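Local coordinates for uncharacterized protein (Bacillus subtilis, PDB 5IHY), which is formally uncharacterized but, as an all-helical HD-domain protein with bound nickel, is probably a metal-dependent phosphohydrolase, at residues E50-F55 / L119-K124; A129-A134 / M175-T180; R142-A147 / Q159-H164. One frame throughout, in Å; residues are numbered along the deposited sequence.

Contact 1: E50-F55 / L119-K124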
loop_
_atom_site.group_PDB
_atom_site.type_symbol
_atom_site.label_atom_id
_atom_site.label_comp_id
_atom_site.label_asym_id
_atom_site.label_seq_id
_atom_site.Cartn_x
_atom_site.Cartn_y
_atom_site.Cartn_z
ATOM N N GLU B 50 -25.433 -14.948 -10.163
ATOM C CA GLU B 50 -25.577 -16.168 -9.357
ATOM C C GLU B 50 -27.001 -16.446 -8.858
ATOM O O GLU B 50 -27.221 -17.389 -8.090
ATOM C CB GLU B 50 -24.594 -16.150 -8.174
ATOM C CG GLU B 50 -23.117 -16.317 -8.549
ATOM C CD GLU B 50 -22.809 -17.666 -9.191
ATOM O OE1 GLU B 50 -23.413 -18.681 -8.765
ATOM O OE2 GLU B 50 -21.958 -17.714 -10.116
ATOM N N ASN B 51 -27.960 -15.630 -9.291
ATOM C CA ASN B 51 -29.380 -15.776 -8.916
ATOM C C ASN B 51 -29.671 -15.680 -7.409
ATOM O O ASN B 51 -30.600 -16.315 -6.896
ATOM C CB ASN B 51 -29.976 -17.062 -9.506
ATOM C CG ASN B 51 -31.478 -16.964 -9.731
ATOM O OD1 ASN B 51 -32.196 -17.955 -9.605
ATOM N ND2 ASN B 51 -31.959 -15.768 -10.069
ATOM N N ALA B 52 -28.874 -14.882 -6.708
ATOM C CA ALA B 52 -29.061 -14.666 -5.276
ATOM C C ALA B 52 -30.145 -13.624 -5.027
ATOM O O ALA B 52 -30.476 -12.850 -5.919
ATOM C CB ALA B 52 -27.749 -14.227 -4.643
ATOM N N ASP B 53 -30.705 -13.612 -3.821
ATOM C CA ASP B 53 -31.584 -12.526 -3.417
ATOM C C ASP B 53 -30.747 -11.264 -3.229
ATOM O O ASP B 53 -29.844 -11.230 -2.389
ATOM C CB ASP B 53 -32.346 -12.863 -2.137
ATOM C CG ASP B 53 -33.342 -11.776 -1.748
ATOM O OD1 ASP B 53 -32.937 -10.596 -1.635
ATOM O OD2 ASP B 53 -34.537 -12.096 -1.549
ATOM N N LEU B 54 -31.063 -10.231 -4.006
ATOM C CA LEU B 54 -30.223 -9.039 -4.116
ATOM C C LEU B 54 -30.320 -8.077 -2.928
ATOM O O LEU B 54 -29.321 -7.456 -2.554
ATOM C CB LEU B 54 -30.506 -8.304 -5.432
ATOM C CG LEU B 54 -30.170 -9.013 -6.753
ATOM C CD1 LEU B 54 -30.359 -8.062 -7.937
ATOM C CD2 LEU B 54 -28.747 -9.594 -6.746
ATOM N N PHE B 55 -31.516 -7.947 -2.355
ATOM C CA PHE B 55 -31.726 -7.125 -1.161
ATOM C C PHE B 55 -30.988 -7.713 0.043
ATOM O O PHE B 55 -30.307 -6.991 0.778
ATOM C CB PHE B 55 -33.226 -6.982 -0.854
ATOM C CG PHE B 55 -33.534 -6.095 0.332
ATOM C CD1 PHE B 55 -33.250 -4.727 0.297
ATOM C CD2 PHE B 55 -34.131 -6.625 1.477
ATOM C CE1 PHE B 55 -33.543 -3.896 1.394
ATOM C CE2 PHE B 55 -34.434 -5.810 2.578
ATOM C CZ PHE B 55 -34.139 -4.437 2.534
ATOM N N LEU B 119 -22.474 -21.307 4.419
ATOM C CA LEU B 119 -23.116 -20.109 3.868
ATOM C C LEU B 119 -24.172 -20.456 2.825
ATOM O O LEU B 119 -23.985 -21.375 2.027
ATOM C CB LEU B 119 -22.083 -19.172 3.226
ATOM C CG LEU B 119 -20.974 -18.496 4.039
ATOM C CD1 LEU B 119 -19.980 -17.827 3.101
ATOM C CD2 LEU B 119 -21.521 -17.479 5.032
ATOM N N SER B 120 -25.280 -19.714 2.836
ATOM C CA SER B 120 -26.258 -19.771 1.745
ATOM C C SER B 120 -25.669 -19.121 0.479
ATOM O O SER B 120 -24.568 -18.565 0.513
ATOM C CB SER B 120 -27.573 -19.094 2.153
ATOM O OG SER B 120 -27.387 -17.721 2.445
ATOM N N ILE B 121 -26.393 -19.202 -0.636
ATOM C CA ILE B 121 -25.927 -18.599 -1.889
ATOM C C ILE B 121 -25.633 -17.101 -1.700
ATOM O O ILE B 121 -24.636 -16.592 -2.208
ATOM C CB ILE B 121 -26.899 -18.895 -3.094
ATOM C CG1 ILE B 121 -26.330 -18.371 -4.420
ATOM C CG2 ILE B 121 -28.315 -18.360 -2.842
ATOM C CD1 ILE B 121 -25.199 -19.213 -4.985
ATOM N N GLU B 122 -26.483 -16.426 -0.927
ATOM C CA GLU B 122 -26.312 -15.011 -0.575
ATOM C C GLU B 122 -25.033 -14.750 0.232
ATOM O O GLU B 122 -24.326 -13.775 -0.009
ATOM C CB GLU B 122 -27.530 -14.500 0.210
ATOM C CG GLU B 122 -28.784 -14.262 -0.625
ATOM C CD GLU B 122 -29.553 -15.535 -0.932
ATOM O OE1 GLU B 122 -29.465 -16.508 -0.143
ATOM O OE2 GLU B 122 -30.256 -15.556 -1.968
ATOM N N GLY B 123 -24.751 -15.623 1.194
ATOM C CA GLY B 123 -23.535 -15.527 1.996
ATOM C C GLY B 123 -22.293 -15.747 1.155
ATOM O O GLY B 123 -21.329 -14.983 1.247
ATOM N N LYS B 124 -22.330 -16.794 0.334
ATOM C CA LYS B 124 -21.232 -17.135 -0.567
ATOM C C LYS B 124 -20.848 -15.946 -1.431
ATOM O O LYS B 124 -19.664 -15.654 -1.599
ATOM C CB LYS B 124 -21.606 -18.324 -1.452
ATOM C CG LYS B 124 -21.462 -19.676 -0.762
ATOM C CD LYS B 124 -21.958 -20.808 -1.652
ATOM C CE LYS B 124 -21.497 -22.169 -1.151
ATOM N NZ LYS B 124 -22.145 -22.577 0.125
#
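The backbone N of D53 donates to OE2 of E122 over 2.7 Å, in a nearly straight bond (175° at the hydrogen) that uses the lone pair of OE2 pointing away from OE1. The other carboxylate oxygen, OE1, forms a salt bridge with R98 of helix 93-106, so both ends of this buried carboxylate are engaged and its rotation is probably fixed. E122 reaches the loop with a bent chain: CG stands beside its own backbone N, and a turn at chi2 (80°) brings the acid alongside the peptide between A52 and D53. There OE2 also comes 3.4 Å from CB of D53, and CG of E122 lies 3.7 Å from the carbonyl O of the same residue. The carboxylate of D53 swings the other way. With CG anti to the backbone N (chi1 -176°), its OD1 accepts from the backbone N of I56 and caps helix 54-63, while OD2 stays 5.5 Å from OE2 of E122. On the residue before E122, I121 lays CG1 against the carbonyl O of E50 at 3.9 Å and, more loosely, against CB of A52 at 4.4 Å. E50 hydrogen-bonds T180 through OE2 while its side chain also packs on V125 of helix 121-132. The first turn of that helix, through a glutamate that accepts from the loop N-H of D53, thus meets the short turn joining helices 33-49 and 54-63 within the HD-domain region: a Schellman end at N51, with positive phi, followed almost at once by the N-cap D53.

Contact 2: A129-A134 / M175-T180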
loop_
_atom_site.group_PDB
_atom_site.type_symbol
_atom_site.label_atom_id
_atom_site.label_comp_id
_atom_site.label_asym_id
_atom_site.label_seq_id
_atom_site.Cartn_x
_atom_site.Cartn_y
_atom_site.Cartn_z
ATOM N N ALA B 129 -17.091 -11.376 -2.876
ATOM C CA ALA B 129 -16.821 -9.962 -3.109
ATOM C C ALA B 129 -15.717 -9.502 -2.160
ATOM O O ALA B 129 -14.779 -8.808 -2.573
ATOM C CB ALA B 129 -18.077 -9.127 -2.921
ATOM N N ASP B 130 -15.831 -9.918 -0.898
ATOM C CA ASP B 130 -14.844 -9.615 0.134
ATOM C C ASP B 130 -13.424 -10.068 -0.221
ATOM O O ASP B 130 -12.457 -9.322 -0.028
ATOM C CB ASP B 130 -15.257 -10.276 1.439
ATOM C CG ASP B 130 -15.051 -9.387 2.609
ATOM O OD1 ASP B 130 -16.025 -8.716 3.002
ATOM O OD2 ASP B 130 -13.913 -9.337 3.119
ATOM N N ARG B 131 -13.309 -11.290 -0.728
ATOM C CA ARG B 131 -12.019 -11.830 -1.136
ATOM C C ARG B 131 -11.483 -11.186 -2.416
ATOM O O ARG B 131 -10.270 -11.012 -2.566
ATOM C CB ARG B 131 -12.093 -13.350 -1.272
ATOM C CG ARG B 131 -12.271 -14.047 0.064
ATOM C CD ARG B 131 -11.808 -15.482 -0.011
ATOM N NE ARG B 131 -12.886 -16.371 -0.429
ATOM C CZ ARG B 131 -13.588 -17.130 0.405
ATOM N NH1 ARG B 131 -13.324 -17.122 1.709
ATOM N NH2 ARG B 131 -14.552 -17.902 -0.069
ATOM N N LEU B 132 -12.387 -10.829 -3.326
ATOM C CA LEU B 132 -11.999 -10.130 -4.546
ATOM C C LEU B 132 -11.416 -8.748 -4.250
ATOM O O LEU B 132 -10.480 -8.312 -4.935
ATOM C CB LEU B 132 -13.163 -10.035 -5.531
ATOM C CG LEU B 132 -13.467 -11.286 -6.365
ATOM C CD1 LEU B 132 -14.838 -11.175 -7.007
ATOM C CD2 LEU B 132 -12.401 -11.535 -7.427
ATOM N N ASP B 133 -11.942 -8.083 -3.218
ATOM C CA ASP B 133 -11.444 -6.763 -2.814
ATOM C C ASP B 133 -10.049 -6.824 -2.195
ATOM O O ASP B 133 -9.391 -5.792 -2.040
ATOM C CB ASP B 133 -12.406 -6.064 -1.844
ATOM C CG ASP B 133 -12.331 -4.542 -1.948
ATOM O OD1 ASP B 133 -12.417 -4.025 -3.079
ATOM O OD2 ASP B 133 -12.188 -3.858 -0.910
ATOM N N ALA B 134 -9.605 -8.033 -1.852
ATOM C CA ALA B 134 -8.280 -8.232 -1.274
ATOM C C ALA B 134 -7.218 -8.633 -2.303
ATOM O O ALA B 134 -6.059 -8.845 -1.945
ATOM C CB ALA B 134 -8.344 -9.250 -0.132
HETATM N N MSE B 175 -9.928 -20.238 -3.442
HETATM C CA MSE B 175 -10.851 -20.302 -2.316
HETATM C C MSE B 175 -12.185 -19.624 -2.614
HETATM O O MSE B 175 -13.053 -19.548 -1.741
HETATM C CB MSE B 175 -10.210 -19.684 -1.070
HETATM C CG MSE B 175 -9.304 -20.638 -0.298
HETATM SE SE MSE B 175 -8.013 -19.714 0.854
HETATM C CE MSE B 175 -9.245 -18.606 1.909
HETATM N N MSE B 176 -12.344 -19.131 -3.844
HETATM C CA MSE B 176 -13.594 -18.498 -4.279
HETATM C C MSE B 176 -14.742 -19.496 -4.195
HETATM O O MSE B 176 -14.532 -20.697 -4.361
HETATM C CB MSE B 176 -13.468 -17.954 -5.709
HETATM C CG MSE B 176 -12.472 -16.807 -5.876
HETATM SE SE MSE B 176 -12.904 -15.262 -4.759
HETATM C CE MSE B 176 -11.173 -14.369 -4.822
ATOM N N ASN B 177 -15.949 -19.004 -3.922
ATOM C CA ASN B 177 -17.115 -19.884 -3.787
ATOM C C ASN B 177 -17.913 -20.054 -5.073
ATOM O O ASN B 177 -18.387 -21.149 -5.362
ATOM C CB ASN B 177 -18.047 -19.392 -2.679
ATOM C CG ASN B 177 -17.442 -19.533 -1.299
ATOM O OD1 ASN B 177 -17.115 -20.640 -0.856
ATOM N ND2 ASN B 177 -17.312 -18.415 -0.597
ATOM N N THR B 178 -18.058 -18.974 -5.840
ATOM C CA THR B 178 -18.937 -18.978 -7.009
ATOM C C THR B 178 -18.170 -18.962 -8.330
ATOM O O THR B 178 -17.041 -18.472 -8.395
ATOM C CB THR B 178 -19.941 -17.795 -6.957
ATOM O OG1 THR B 178 -19.227 -16.546 -6.950
ATOM C CG2 THR B 178 -20.813 -17.887 -5.706
ATOM N N ASP B 179 -18.786 -19.500 -9.381
ATOM C CA ASP B 179 -18.156 -19.550 -10.708
ATOM C C ASP B 179 -17.823 -18.172 -11.295
ATOM O O ASP B 179 -16.804 -18.016 -11.976
ATOM C CB ASP B 179 -19.012 -20.353 -11.691
ATOM C CG ASP B 179 -18.695 -21.845 -11.667
ATOM O OD1 ASP B 179 -17.690 -22.244 -11.028
ATOM O OD2 ASP B 179 -19.451 -22.620 -12.297
ATOM N N THR B 180 -18.674 -17.182 -11.016
ATOM C CA THR B 180 -18.486 -15.815 -11.514
ATOM C C THR B 180 -17.306 -15.133 -10.821
ATOM O O THR B 180 -16.524 -14.416 -11.457
ATOM C CB THR B 180 -19.768 -14.957 -11.348
ATOM O OG1 THR B 180 -20.922 -15.722 -11.730
ATOM C CG2 THR B 180 -19.688 -13.702 -12.215
#
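Helix 121-132 of the HD domain carries D130, the probable last aspartate of the H...HD...D metal-site signature, and here the last turn of that helix meets the loop leading into helix 179-202. R131 points at the loop, and the end of the L132 side chain meets M176. The carbonyl O of M175 sits over one face of the R131 guanidinium, with NH2 2.8 Å away; the angle is too poor for a hydrogen bond. At the edge of the same group, close to its plane, is the amide of N177, turned 56° from the guanidinium. ND2 of N177 and NH2 of R131 are 2.9 Å apart, two donors probably tolerated side by side because both donate to OE1 of Q127; ND2 also donates to OD1 of D128. The bend of R131 at chi3 (-89°) helps carry the guanidinium to the carbonyl of M175 and the amide of N177. Nearer the helix backbone, the selenomethionine M176 folds back at chi2 (-59°) and pushes its methyl into the helix surface. L132 packs on L42 and I46 of helix 33-49 as well as on M176. T178 caps the start of helix 179-202. The methyl CE of M176 rests between the two side chains, 3.8 Å from CB of R131 and 4.0 Å from CD2 of L132.

Contact 3: R142-A147 / Q159-H164; sequences RAFMFA and QSAYAH
The F144 ring takes the methyl of A161 obliquely, with CB 3.5 Å from CD1 and 3.6 Å from CE1, so the methyl touches two neighbouring ring carbons. A first torsion of -75° sets CG of F144 beside its own backbone N, and from there the ring extends toward helix 161-169. The imidazole of H164 has a looser neighbour: CB of A143 approaches it obliquely, 4.4 Å from CD2. Between these two rings the helices meet through small side chains. CB of A161 is 4.1 Å from CB of A147, and it lies 3.9 Å from the carbonyl O of A143, so one methyl touches two adjacent residues, A143 and F144, and a third one turn further along helix 136-150. Because alanines stand on both sides, the backbones come close, with CA of F144 and CA of A161 5.9 Å apart. The contact joins two consecutive helices of the C-terminal part of this all-helical protein, helix 136-150 and helix 161-169, whose connecting loop folds back so that A161 also bonds through its backbone to G153. At the start of the second helix S160 is the N-cap, its OG accepting a weak bond from the backbone N of A163 at 3.4 Å. Further out, F144 packs on Y195 of helix 179-202 and on A141 of the second subunit, and A147 touches M145 of that subunit.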
loop_
_atom_site.group_PDB
_atom_site.type_symbol
_atom_site.label_atom_id
_atom_site.label_comp_id
_atom_site.label_asym_id
_atom_site.label_seq_id
_atom_site.Cartn_x
_atom_site.Cartn_y
_atom_site.Cartn_z
ATOM N N ARG B 142 -4.372 -2.232 -0.494
ATOM C CA ARG B 142 -4.871 -2.396 0.877
ATOM C C ARG B 142 -3.834 -3.067 1.786
ATOM O O ARG B 142 -3.639 -2.648 2.933
ATOM C CB ARG B 142 -6.200 -3.163 0.894
ATOM C CG ARG B 142 -7.354 -2.437 0.199
ATOM C CD ARG B 142 -8.614 -3.293 0.151
ATOM N NE ARG B 142 -9.233 -3.435 1.478
ATOM C CZ ARG B 142 -9.625 -4.585 2.021
ATOM N NH1 ARG B 142 -9.492 -5.729 1.358
ATOM N NH2 ARG B 142 -10.171 -4.589 3.230
ATOM N N ALA B 143 -3.153 -4.078 1.247
ATOM C CA ALA B 143 -2.095 -4.788 1.955
ATOM C C ALA B 143 -0.949 -3.879 2.398
ATOM O O ALA B 143 -0.416 -4.057 3.488
ATOM C CB ALA B 143 -1.567 -5.940 1.108
ATOM N N PHE B 144 -0.573 -2.914 1.556
ATOM C CA PHE B 144 0.499 -1.966 1.894
ATOM C C PHE B 144 0.040 -0.860 2.859
ATOM O O PHE B 144 0.817 -0.403 3.706
ATOM C CB PHE B 144 1.118 -1.355 0.637
ATOM C CG PHE B 144 2.031 -2.287 -0.115
ATOM C CD1 PHE B 144 3.231 -2.709 0.444
ATOM C CD2 PHE B 144 1.708 -2.708 -1.404
ATOM C CE1 PHE B 144 4.084 -3.563 -0.258
ATOM C CE2 PHE B 144 2.554 -3.563 -2.116
ATOM C CZ PHE B 144 3.745 -3.991 -1.536
HETATM N N MSE B 145 -1.214 -0.431 2.724
HETATM C CA MSE B 145 -1.807 0.509 3.674
HETATM C C MSE B 145 -1.871 -0.094 5.074
HETATM O O MSE B 145 -1.559 0.579 6.057
HETATM C CB MSE B 145 -3.205 0.931 3.232
HETATM C CG MSE B 145 -3.205 1.911 2.091
HETATM SE SE MSE B 145 -5.004 2.464 1.628
HETATM C CE MSE B 145 -5.375 3.640 3.119
ATOM N N PHE B 146 -2.273 -1.362 5.149
ATOM C CA PHE B 146 -2.351 -2.090 6.409
ATOM C C PHE B 146 -0.974 -2.171 7.086
ATOM O O PHE B 146 -0.844 -1.895 8.287
ATOM C CB PHE B 146 -2.939 -3.484 6.167
ATOM C CG PHE B 146 -3.214 -4.261 7.430
ATOM C CD1 PHE B 146 -4.429 -4.116 8.103
ATOM C CD2 PHE B 146 -2.265 -5.147 7.942
ATOM C CE1 PHE B 146 -4.691 -4.831 9.267
ATOM C CE2 PHE B 146 -2.515 -5.867 9.107
ATOM C CZ PHE B 146 -3.732 -5.709 9.772
ATOM N N ALA B 147 0.047 -2.529 6.306
ATOM C CA ALA B 147 1.425 -2.602 6.792
ATOM C C ALA B 147 1.884 -1.258 7.349
ATOM O O ALA B 147 2.528 -1.196 8.402
ATOM C CB ALA B 147 2.354 -3.071 5.687
ATOM N N GLN B 159 6.063 -10.498 8.868
ATOM C CA GLN B 159 4.878 -9.647 9.018
ATOM C C GLN B 159 4.740 -8.666 7.845
ATOM O O GLN B 159 3.715 -7.996 7.697
ATOM C CB GLN B 159 4.919 -8.889 10.348
ATOM N N SER B 160 5.774 -8.601 7.009
ATOM C CA SER B 160 5.821 -7.670 5.889
ATOM C C SER B 160 4.693 -7.900 4.882
ATOM O O SER B 160 4.122 -8.994 4.820
ATOM C CB SER B 160 7.189 -7.728 5.196
ATOM O OG SER B 160 7.341 -8.906 4.424
ATOM N N ALA B 161 4.375 -6.865 4.107
ATOM C CA ALA B 161 3.354 -6.970 3.059
ATOM C C ALA B 161 3.759 -7.940 1.955
ATOM O O ALA B 161 2.911 -8.627 1.390
ATOM C CB ALA B 161 3.039 -5.603 2.474
ATOM N N TYR B 162 5.056 -8.001 1.659
ATOM C CA TYR B 162 5.555 -8.879 0.607
ATOM C C TYR B 162 5.283 -10.344 0.937
ATOM O O TYR B 162 4.758 -11.073 0.096
ATOM C CB TYR B 162 7.044 -8.636 0.348
ATOM C CG TYR B 162 7.595 -9.333 -0.874
ATOM C CD1 TYR B 162 7.102 -9.041 -2.150
ATOM C CD2 TYR B 162 8.632 -10.267 -0.759
ATOM C CE1 TYR B 162 7.610 -9.674 -3.283
ATOM C CE2 TYR B 162 9.156 -10.908 -1.889
ATOM C CZ TYR B 162 8.638 -10.606 -3.148
ATOM O OH TYR B 162 9.139 -11.233 -4.269
ATOM N N ALA B 163 5.619 -10.749 2.163
ATOM C CA ALA B 163 5.379 -12.109 2.660
ATOM C C ALA B 163 3.894 -12.460 2.771
ATOM O O ALA B 163 3.524 -13.627 2.645
ATOM C CB ALA B 163 6.074 -12.325 4.004
ATOM N N HIS B 164 3.057 -11.450 3.011
ATOM C CA HIS B 164 1.601 -11.607 3.006
ATOM C C HIS B 164 1.042 -12.028 1.642
ATOM O O HIS B 164 0.011 -12.711 1.582
ATOM C CB HIS B 164 0.925 -10.314 3.475
ATOM C CG HIS B 164 -0.541 -10.457 3.746
ATOM N ND1 HIS B 164 -1.039 -11.263 4.751
ATOM C CD2 HIS B 164 -1.618 -9.887 3.156
ATOM C CE1 HIS B 164 -2.359 -11.190 4.760
ATOM N NE2 HIS B 164 -2.735 -10.358 3.804
#

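Overall arrangement
Contacts 1 and 2 share helix 121-132, one near its start and the other at its end, with centres about 13 Å apart; they touch through the E50 end of the first. Contact 3 lies on the opposite side of the chain's centre from contact 1, their centres about 31 Å apart. Along the chain contact 1 closes before contact 2 opens, and contact 3 is nested inside the loop that contact 2 closes. Contacts 2 and 3 have centres about 20 Å apart and meet at R142. They run from the surface of the HD-domain region, past the R131 side chain about 9 Å from a nickel ion, to helices 136-150 and 161-169, the former bordering the second subunit.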